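Local coordinates for protein BSU-2delta mutant (Bacillus subtilis, PDB 6W5F) that probably hydrolyses beta-lactam antibiotics as a serine beta-lactamase built on the penicillin-binding-protein transpeptidase fold, at residues S76-V81 with L148-E153; F108-R113 with M121-I126. All blocks are in the same frame, centred on the assembly; numbering follows the deposited sequence. Where two conformers were deposited one is given.

Interaction 1: residues S76-V81 with L148-E153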
loop_
_atom_site.group_PDB
_atom_site.type_symbol
_atom_site.label_atom_id
_atom_site.label_comp_id
_atom_site.label_asym_id
_atom_site.label_seq_id
_atom_site.Cartn_x
_atom_site.Cartn_y
_atom_site.Cartn_z
ATOM N N SER B 76 3.553 4.581 5.443
ATOM C CA SER B 76 4.288 3.456 4.876
ATOM C C SER B 76 3.595 2.798 3.692
ATOM O O SER B 76 4.200 1.891 3.103
ATOM C CB SER B 76 4.574 2.407 5.946
ATOM O OG SER B 76 5.558 2.878 6.860
ATOM N N THR B 77 2.391 3.212 3.282
ATOM C CA THR B 77 1.923 2.691 1.994
ATOM C C THR B 77 2.824 3.141 0.851
ATOM O O THR B 77 2.798 2.530 -0.226
ATOM C CB THR B 77 0.471 3.099 1.674
ATOM O OG1 THR B 77 0.394 4.509 1.403
ATOM C CG2 THR B 77 -0.492 2.677 2.785
ATOM N N PHE B 78 3.656 4.163 1.072
ATOM C CA PHE B 78 4.599 4.569 0.040
ATOM C C PHE B 78 5.710 3.540 -0.162
ATOM O O PHE B 78 6.370 3.577 -1.204
ATOM C CB PHE B 78 5.217 5.936 0.372
ATOM C CG PHE B 78 6.057 6.477 -0.746
ATOM C CD1 PHE B 78 5.454 6.996 -1.886
ATOM C CD2 PHE B 78 7.444 6.420 -0.688
ATOM C CE1 PHE B 78 6.215 7.459 -2.942
ATOM C CE2 PHE B 78 8.217 6.879 -1.759
ATOM C CZ PHE B 78 7.597 7.409 -2.878
ATOM N N LYS B 79 5.860 2.683 0.814
ATOM C CA LYS B 79 6.842 1.626 0.628
ATOM C C LYS B 79 6.689 0.757 -0.732
ATOM O O LYS B 79 7.596 0.179 -1.373
ATOM C CB LYS B 79 6.954 0.666 1.808
ATOM C CG LYS B 79 7.641 1.245 3.021
ATOM C CD LYS B 79 7.724 0.233 4.148
ATOM C CE LYS B 79 8.333 0.820 5.407
ATOM N NZ LYS B 79 8.154 -0.109 6.569
ATOM N N VAL B 80 5.402 0.639 -1.108
ATOM C CA VAL B 80 5.110 -0.062 -2.356
ATOM C C VAL B 80 5.800 0.636 -3.520
ATOM O O VAL B 80 6.443 -0.013 -4.355
ATOM C CB VAL B 80 3.588 -0.153 -2.575
ATOM C CG1 VAL B 80 3.294 -0.764 -3.953
ATOM C CG2 VAL B 80 2.943 -0.964 -1.465
ATOM N N VAL B 81 5.709 1.973 -3.569
ATOM C CA VAL B 81 6.292 2.745 -4.667
ATOM C C VAL B 81 7.810 2.752 -4.564
ATOM O O VAL B 81 8.521 2.574 -5.558
ATOM C CB VAL B 81 5.732 4.178 -4.654
ATOM C CG1 VAL B 81 6.415 5.065 -5.700
ATOM C CG2 VAL B 81 4.217 4.150 -4.845
ATOM N N LEU B 148 4.330 7.949 -12.478
ATOM C CA LEU B 148 3.273 7.240 -11.772
ATOM C C LEU B 148 2.079 8.123 -11.423
ATOM O O LEU B 148 1.085 7.599 -10.908
ATOM C CB LEU B 148 3.831 6.606 -10.498
ATOM C CG LEU B 148 5.011 5.650 -10.708
ATOM C CD1 LEU B 148 5.583 5.173 -9.386
ATOM C CD2 LEU B 148 4.570 4.466 -11.569
ATOM N N SER B 149 2.151 9.430 -11.678
ATOM C CA SER B 149 1.102 10.373 -11.275
ATOM C C SER B 149 0.684 10.125 -9.827
ATOM O O SER B 149 -0.490 9.911 -9.522
ATOM C CB SER B 149 -0.110 10.290 -12.208
ATOM O OG SER B 149 0.239 10.659 -13.525
ATOM N N TYR B 150 1.667 10.133 -8.927
ATOM C CA TYR B 150 1.434 9.730 -7.538
ATOM C C TYR B 150 1.109 10.956 -6.694
ATOM O O TYR B 150 2.010 11.639 -6.197
ATOM C CB TYR B 150 2.635 8.982 -6.977
ATOM C CG TYR B 150 2.339 8.253 -5.682
ATOM C CD1 TYR B 150 1.857 6.947 -5.684
ATOM C CD2 TYR B 150 2.539 8.876 -4.458
ATOM C CE1 TYR B 150 1.585 6.287 -4.503
ATOM C CE2 TYR B 150 2.268 8.229 -3.284
ATOM C CZ TYR B 150 1.797 6.939 -3.305
ATOM O OH TYR B 150 1.546 6.316 -2.108
ATOM N N GLY B 151 -0.187 11.223 -6.518
ATOM C CA GLY B 151 -0.627 12.305 -5.648
ATOM C C GLY B 151 -0.109 13.661 -6.094
ATOM O O GLY B 151 -0.009 13.961 -7.292
ATOM N N ASN B 152 0.245 14.497 -5.119
ATOM C CA ASN B 152 0.797 15.809 -5.446
ATOM C C ASN B 152 2.275 15.759 -5.830
ATOM O O ASN B 152 2.837 16.802 -6.185
ATOM C CB ASN B 152 0.575 16.795 -4.290
ATOM C CG ASN B 152 1.442 16.505 -3.072
ATOM O OD1 ASN B 152 2.128 15.487 -2.997
ATOM N ND2 ASN B 152 1.399 17.415 -2.097
ATOM N N GLU B 153 2.903 14.579 -5.783
ATOM C CA GLU B 153 4.282 14.356 -6.225
ATOM C C GLU B 153 5.296 15.225 -5.478
ATOM O O GLU B 153 6.398 15.459 -5.973
ATOM C CB GLU B 153 4.420 14.575 -7.741
ATOM C CG GLU B 153 3.387 13.825 -8.575
ATOM C CD GLU B 153 3.517 14.072 -10.070
ATOM O OE1 GLU B 153 4.592 14.528 -10.523
ATOM O OE2 GLU B 153 2.541 13.803 -10.803
HETATM O O HOH W 1 1.050 3.727 -2.277
#
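Tyr150 sends its ring against Val81 and Phe78, and these three residues supply most of the 199 Å² buried here. The contact joins two sequence signatures of class D beta-lactamases: Ser76 to Lys79 fit the Ser-X-X-Lys motif, and Tyr150 to Asn152 fit the Tyr-Gly-Asn motif, which follows a Schellman motif at Ser149 and opens a type II' turn. Phe78 and Tyr150 make an offset edge-to-face pair, with centroids 5.5 Å apart and planes at 73°. The edge of Phe78 points toward the face of Tyr150, offset from its centre, and CD1 of Phe78 comes within 3.7 Å of Tyr150 CE2. With chi1 at 174°, the branches of Val81 part between two partners: CG2 lies obliquely to the tyrosine ring, 3.4 Å from Tyr150 CE1, while CG1 meets Leu148 CD1 tip to tip at 3.8 Å. All five touching residues are buried, and Leu145 of helix 138-147 packs on Phe78, Val81 and Tyr150 alike. No direct hydrogen bond crosses between the segments; a water at the edge of the tyrosine ring, in its plane, links them. It accepts from Tyr150 OH at 2.6 Å and donates to the carbonyl Thr77 O at 2.9 Å.

Interaction 2: residues F108-R113 with M121-I126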
loop_
_atom_site.group_PDB
_atom_site.type_symbol
_atom_site.label_atom_id
_atom_site.label_comp_id
_atom_site.label_asym_id
_atom_site.label_seq_id
_atom_site.Cartn_x
_atom_site.Cartn_y
_atom_site.Cartn_z
ATOM N N PHE B 108 12.124 1.282 19.003
ATOM C CA PHE B 108 11.226 0.210 18.585
ATOM C C PHE B 108 12.024 -1.033 18.212
ATOM O O PHE B 108 13.017 -0.940 17.480
ATOM C CB PHE B 108 10.358 0.665 17.411
ATOM C CG PHE B 108 9.517 1.877 17.724
ATOM C CD1 PHE B 108 8.245 1.733 18.256
ATOM C CD2 PHE B 108 9.998 3.155 17.489
ATOM C CE1 PHE B 108 7.467 2.846 18.550
ATOM C CE2 PHE B 108 9.227 4.270 17.782
ATOM C CZ PHE B 108 7.959 4.115 18.310
ATOM N N GLU B 109 11.583 -2.196 18.711
ATOM C CA GLU B 109 12.325 -3.435 18.487
ATOM C C GLU B 109 12.337 -3.856 17.025
ATOM O O GLU B 109 13.250 -4.586 16.614
ATOM C CB GLU B 109 11.761 -4.566 19.345
ATOM C CG GLU B 109 12.595 -4.845 20.602
ATOM C CD GLU B 109 14.021 -5.277 20.283
ATOM O OE1 GLU B 109 14.199 -6.365 19.693
ATOM O OE2 GLU B 109 14.964 -4.523 20.615
ATOM N N SER B 110 11.354 -3.421 16.229
ATOM C CA SER B 110 11.427 -3.653 14.791
ATOM C C SER B 110 12.672 -3.011 14.200
ATOM O O SER B 110 13.236 -3.518 13.228
ATOM C CB SER B 110 10.169 -3.109 14.102
ATOM O OG SER B 110 10.374 -2.880 12.714
ATOM N N TRP B 111 13.134 -1.912 14.792
ATOM C CA TRP B 111 14.269 -1.184 14.244
ATOM C C TRP B 111 15.614 -1.802 14.600
ATOM O O TRP B 111 16.628 -1.375 14.038
ATOM C CB TRP B 111 14.253 0.264 14.731
ATOM C CG TRP B 111 13.022 1.053 14.357
ATOM C CD1 TRP B 111 11.919 0.617 13.649
ATOM C CD2 TRP B 111 12.774 2.424 14.675
ATOM N NE1 TRP B 111 11.017 1.643 13.513
ATOM C CE2 TRP B 111 11.515 2.761 14.136
ATOM C CE3 TRP B 111 13.499 3.405 15.368
ATOM C CZ2 TRP B 111 10.967 4.034 14.268
ATOM C CZ3 TRP B 111 12.949 4.671 15.499
ATOM C CH2 TRP B 111 11.699 4.974 14.950
ATOM N N ASN B 112 15.643 -2.790 15.497
ATOM C CA ASN B 112 16.900 -3.275 16.055
ATOM C C ASN B 112 17.266 -4.673 15.560
ATOM O O ASN B 112 17.574 -5.564 16.366
ATOM C CB ASN B 112 16.838 -3.267 17.587
ATOM C CG ASN B 112 16.557 -1.884 18.164
ATOM O OD1 ASN B 112 16.988 -0.864 17.629
ATOM N ND2 ASN B 112 15.832 -1.853 19.278
ATOM N N ARG B 113 17.259 -4.865 14.238
ATOM C CA ARG B 113 17.678 -6.125 13.634
ATOM C C ARG B 113 18.003 -5.877 12.170
ATOM O O ARG B 113 17.577 -4.874 11.586
ATOM C CB ARG B 113 16.610 -7.211 13.760
ATOM C CG ARG B 113 15.333 -6.903 12.999
ATOM C CD ARG B 113 14.463 -8.149 12.843
ATOM N NE ARG B 113 13.820 -8.514 14.099
ATOM C CZ ARG B 113 12.678 -9.190 14.186
ATOM N NH1 ARG B 113 12.046 -9.582 13.085
ATOM N NH2 ARG B 113 12.167 -9.474 15.375
ATOM N N MET B 121 8.996 -4.443 4.291
ATOM C CA MET B 121 7.656 -4.179 3.772
ATOM C C MET B 121 6.567 -4.620 4.744
ATOM O O MET B 121 5.418 -4.177 4.622
ATOM C CB MET B 121 7.466 -4.890 2.424
ATOM C CG MET B 121 6.133 -4.630 1.697
ATOM S SD MET B 121 5.994 -3.044 0.872
ATOM C CE MET B 121 7.090 -3.276 -0.512
ATOM N N ARG B 122 6.890 -5.490 5.687
ATOM C CA ARG B 122 5.891 -6.048 6.587
ATOM C C ARG B 122 5.907 -5.444 7.981
ATOM O O ARG B 122 5.100 -5.853 8.818
ATOM C CB ARG B 122 6.085 -7.549 6.720
ATOM C CG ARG B 122 5.804 -8.320 5.480
ATOM C CD ARG B 122 5.620 -9.745 5.884
ATOM N NE ARG B 122 5.828 -10.657 4.779
ATOM C CZ ARG B 122 6.383 -11.853 4.914
ATOM N NH1 ARG B 122 6.780 -12.272 6.111
ATOM N NH2 ARG B 122 6.526 -12.627 3.853
ATOM N N GLU B 123 6.821 -4.521 8.263
ATOM C CA GLU B 123 6.928 -3.928 9.589
ATOM C C GLU B 123 7.605 -2.576 9.447
ATOM O O GLU B 123 7.988 -2.170 8.350
ATOM C CB GLU B 123 7.691 -4.836 10.552
ATOM C CG GLU B 123 9.075 -5.188 10.079
ATOM C CD GLU B 123 9.781 -6.104 11.044
ATOM O OE1 GLU B 123 9.841 -7.319 10.767
ATOM O OE2 GLU B 123 10.266 -5.606 12.086
ATOM N N SER B 124 7.755 -1.877 10.568
ATOM C CA SER B 124 8.195 -0.484 10.520
ATOM C C SER B 124 9.588 -0.351 9.912
ATOM O O SER B 124 9.740 0.282 8.862
ATOM C CB SER B 124 8.163 0.141 11.916
ATOM O OG SER B 124 8.780 1.415 11.907
ATOM N N ALA B 125 10.596 -0.954 10.551
ATOM C CA ALA B 125 11.969 -1.041 10.016
ATOM C C ALA B 125 12.383 0.247 9.295
ATOM O O ALA B 125 12.909 0.230 8.176
ATOM C CB ALA B 125 12.105 -2.249 9.095
ATOM N N ILE B 126 12.155 1.377 9.976
ATOM C CA ILE B 126 12.010 2.667 9.299
ATOM C C ILE B 126 13.248 3.000 8.477
ATOM O O ILE B 126 13.156 3.605 7.396
ATOM C CB ILE B 126 11.698 3.768 10.332
ATOM C CG1 ILE B 126 11.248 5.055 9.641
ATOM C CG2 ILE B 126 12.897 4.029 11.249
ATOM C CD1 ILE B 126 10.744 6.101 10.621
HETATM O O HOH W 2 11.965 -9.196 10.478
#
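Ser110 and Glu123 begin a set of three direct hydrogen bonds between residues 108-113 and 121-126, whose backbones come closest at Trp111 and Ala125. With OG anti to the backbone N (chi1 159°), Ser110 places its hydroxyl where it can serve twice: OG donates to Glu123 OE2 at 2.8 Å, using the anti lone pair of that oxygen, and accepts from Ala125 N at 2.9 Å. One hydroxyl thus ties a carboxylate and a backbone amide together, which probably fixes its rotation. The third bond runs from Trp111 NE1 to Ser124 OG, 2.8 Å long and nearly straight at 168°, with the serine oxygen close to the indole plane.

The apolar component centres on the same indole. Ile126 CG2 sits over one face, 3.6 Å from the centroid of the six-membered ring of Trp111 and only 20° off the ring normal, a CH-pi contact. Phe108 CD2 approaches the opposite face near its rim, so the indole is held between Phe108 and Ile126.

Charge contributes more loosely. Arg113 NH1 and Glu123 OE1 are 3.9 Å apart, a long salt bridge in which the oxygen lies well out of the guanidinium plane. A water fills in the pairing, accepting from Arg113 NH1 at 2.6 Å and donating to Glu123 OE1 at 2.8 Å.

Ser124 to Ile126 probably correspond to the Ser-X-Val motif of class D beta-lactamases, with isoleucine at its third position; a malonate ion, probably from the crystallisation liquor, lies about 4 Å from the Ser124 side chain. His115 of strand 115-116 hydrogen-bonds Ser110 O and packs on Glu123 and Ala125. Residues 121-126 lead into helix 126-136, while Met121, in one of its two conformers, packs against helix 79-88.

Overall arrangement
Interaction 1 belongs to the interior, its centre about 9 Å from the centre of the chain, and all five of its touching residues are buried; interaction 2 is a surface contact, its centre about 17 Å from that point. Their chemistry follows this placement: the inner contact relies on rings and aliphatic branches with one water bridge, whereas the outer one combines direct hydrogen bonds, a long salt bridge and an indole face. Although their centres are 20 Å apart, the two meet through helix 79-88. In one of its two conformers, Lys79 NZ probably hydrogen-bonds Ser124 O, 2.8 Å away, and also bonds the malonate ion that Ser76 OG binds, consistent with the Ser-X-X-Lys and Ser-X-Val motifs lining one pocket.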